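Local coordinates for magnesium and cobalt efflux protein CorC (Neisseria meningitidis, PDB 2PLI) that probably takes part in magnesium and cobalt transport, this chain being its zinc-binding transporter-associated domain, at residues 18-23 with 33-38. Sequence-based numbering, arbitrary orientation.
Sequences ERWRIH and TFFGTE
F34 and F35 reach the indole of W20 through different first torsions: CG of F34 is anti to its backbone N (chi1 -173°), while CG of F35 lies beside its own N and anti to the carbonyl carbon. Neighbours in sequence, the two phenyl rings thus arrive on the same face of W20. F34 points its edge at the five-membered ring in an offset edge-to-face pair, with CE2 3.6 Å from W20 NE1 and the planes at 84°. F35 is T-shaped on the six-membered ring, at 86°, and its CE1 comes to 3.6 Å from W20 CE3. The phenyl rings also touch each other: CD2 of F34 sits 3.3 Å above the centre of the F35 ring. I22 extends the apolar patch, its CD1 4.0 Å from F35 CE2. The opposite face of W20 carries the backbone carbonyl carbon of E18. This aromatic cluster packs the C-terminal turn of helix 28-35 onto strand 19-23, next to I12 and L70. S17 of a second subunit packs on W20 and F35, so the cluster borders a subunit interface. The phenyl edges meet the face of a buried indole, so cohesion here probably comes from dispersion and the weak electrostatics of ring edges on that face.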
# COMPACT_ATOMS: atom_id res chain seq x y z
N GLU A 18 -0.45 -7.03 -16.82
CA GLU A 18 0.83 -7.69 -16.59
C GLU A 18 2.10 -6.83 -16.70
O GLU A 18 3.19 -7.35 -16.94
CB GLU A 18 0.95 -8.96 -17.42
CG GLU A 18 0.01 -10.09 -16.97
CD GLU A 18 0.36 -10.65 -15.57
OE1 GLU A 18 1.53 -11.12 -15.36
OE2 GLU A 18 -0.53 -10.57 -14.68
N ARG A 19 1.98 -5.55 -16.43
CA ARG A 19 3.13 -4.65 -16.49
C ARG A 19 2.92 -3.56 -15.47
O ARG A 19 1.83 -3.03 -15.35
CB ARG A 19 3.21 -4.05 -17.88
CG ARG A 19 4.53 -3.53 -18.23
CD ARG A 19 4.73 -3.80 -19.73
NE ARG A 19 5.81 -2.99 -20.19
CZ ARG A 19 5.67 -1.79 -20.73
NH1 ARG A 19 4.48 -1.25 -20.99
NH2 ARG A 19 6.76 -1.17 -21.05
N TRP A 20 3.98 -3.24 -14.74
CA TRP A 20 3.89 -2.34 -13.62
C TRP A 20 4.96 -1.26 -13.64
O TRP A 20 6.15 -1.55 -13.82
CB TRP A 20 4.04 -3.13 -12.31
CG TRP A 20 3.06 -4.23 -12.21
CD1 TRP A 20 1.80 -4.16 -11.72
CD2 TRP A 20 3.24 -5.59 -12.65
NE1 TRP A 20 1.16 -5.37 -11.83
CE2 TRP A 20 2.02 -6.26 -12.42
CE3 TRP A 20 4.29 -6.31 -13.22
CZ2 TRP A 20 1.83 -7.60 -12.73
CZ3 TRP A 20 4.09 -7.67 -13.55
CH2 TRP A 20 2.88 -8.28 -13.30
N ARG A 21 4.56 -0.02 -13.39
CA ARG A 21 5.52 1.05 -13.21
C ARG A 21 5.74 1.21 -11.73
O ARG A 21 4.75 1.37 -10.97
CB ARG A 21 5.01 2.35 -13.81
CG ARG A 21 6.10 3.42 -13.75
CD ARG A 21 5.62 4.77 -14.32
NE ARG A 21 5.15 4.67 -15.68
CZ ARG A 21 3.87 4.79 -16.06
NH1 ARG A 21 2.90 5.01 -15.16
NH2 ARG A 21 3.56 4.68 -17.34
N ILE A 22 7.00 1.14 -11.29
CA ILE A 22 7.28 1.06 -9.85
C ILE A 22 8.22 2.20 -9.40
O ILE A 22 9.30 2.38 -9.96
CB ILE A 22 7.95 -0.31 -9.51
CG1 ILE A 22 7.06 -1.48 -9.94
CG2 ILE A 22 8.26 -0.42 -8.00
CD1 ILE A 22 7.62 -2.87 -9.64
N HIS A 23 7.79 2.92 -8.37
CA HIS A 23 8.63 3.93 -7.73
C HIS A 23 9.81 3.21 -7.12
O HIS A 23 9.65 2.26 -6.37
CB HIS A 23 7.88 4.67 -6.62
CG HIS A 23 6.81 5.58 -7.12
ND1 HIS A 23 6.26 6.57 -6.32
CD2 HIS A 23 6.16 5.65 -8.30
CE1 HIS A 23 5.33 7.21 -7.01
NE2 HIS A 23 5.25 6.67 -8.21
N THR A 33 5.01 -8.46 -0.89
CA THR A 33 3.57 -8.66 -0.69
C THR A 33 2.84 -8.62 -2.03
O THR A 33 1.96 -9.46 -2.29
CB THR A 33 3.04 -7.62 0.29
OG1 THR A 33 3.71 -7.81 1.53
CG2 THR A 33 1.54 -7.78 0.53
N PHE A 34 3.24 -7.67 -2.86
CA PHE A 34 2.56 -7.43 -4.13
C PHE A 34 2.75 -8.56 -5.11
O PHE A 34 1.78 -9.00 -5.77
CB PHE A 34 2.99 -6.10 -4.72
CG PHE A 34 2.20 -5.69 -5.95
CD1 PHE A 34 1.10 -4.81 -5.82
CD2 PHE A 34 2.56 -6.13 -7.22
CE1 PHE A 34 0.39 -4.39 -6.92
CE2 PHE A 34 1.86 -5.72 -8.31
CZ PHE A 34 0.75 -4.88 -8.19
N PHE A 35 3.97 -9.08 -5.18
CA PHE A 35 4.32 -10.04 -6.20
C PHE A 35 4.46 -11.46 -5.71
O PHE A 35 4.58 -12.37 -6.52
CB PHE A 35 5.65 -9.65 -6.86
CG PHE A 35 5.54 -8.46 -7.75
CD1 PHE A 35 4.92 -8.55 -8.99
CD2 PHE A 35 6.04 -7.23 -7.36
CE1 PHE A 35 4.79 -7.45 -9.79
CE2 PHE A 35 5.93 -6.13 -8.16
CZ PHE A 35 5.29 -6.22 -9.37
N GLY A 36 4.46 -11.66 -4.42
CA GLY A 36 4.74 -13.00 -3.86
C GLY A 36 6.20 -13.44 -3.97
O GLY A 36 6.53 -14.64 -3.83
N THR A 37 7.09 -12.48 -4.18
CA THR A 37 8.54 -12.67 -4.18
C THR A 37 9.06 -12.75 -2.74
O THR A 37 8.36 -12.43 -1.79
CB THR A 37 9.23 -11.55 -4.97
OG1 THR A 37 8.73 -10.28 -4.51
CG2 THR A 37 8.92 -11.67 -6.47
N GLU A 38 10.31 -13.19 -2.61
CA GLU A 38 10.96 -13.30 -1.32
C GLU A 38 12.33 -12.64 -1.37
O GLU A 38 13.35 -13.18 -0.90
CB GLU A 38 11.06 -14.78 -0.92
CG GLU A 38 9.72 -15.41 -0.56
CD GLU A 38 9.84 -16.91 -0.33
OE1 GLU A 38 10.95 -17.39 0.01
OE2 GLU A 38 8.81 -17.62 -0.49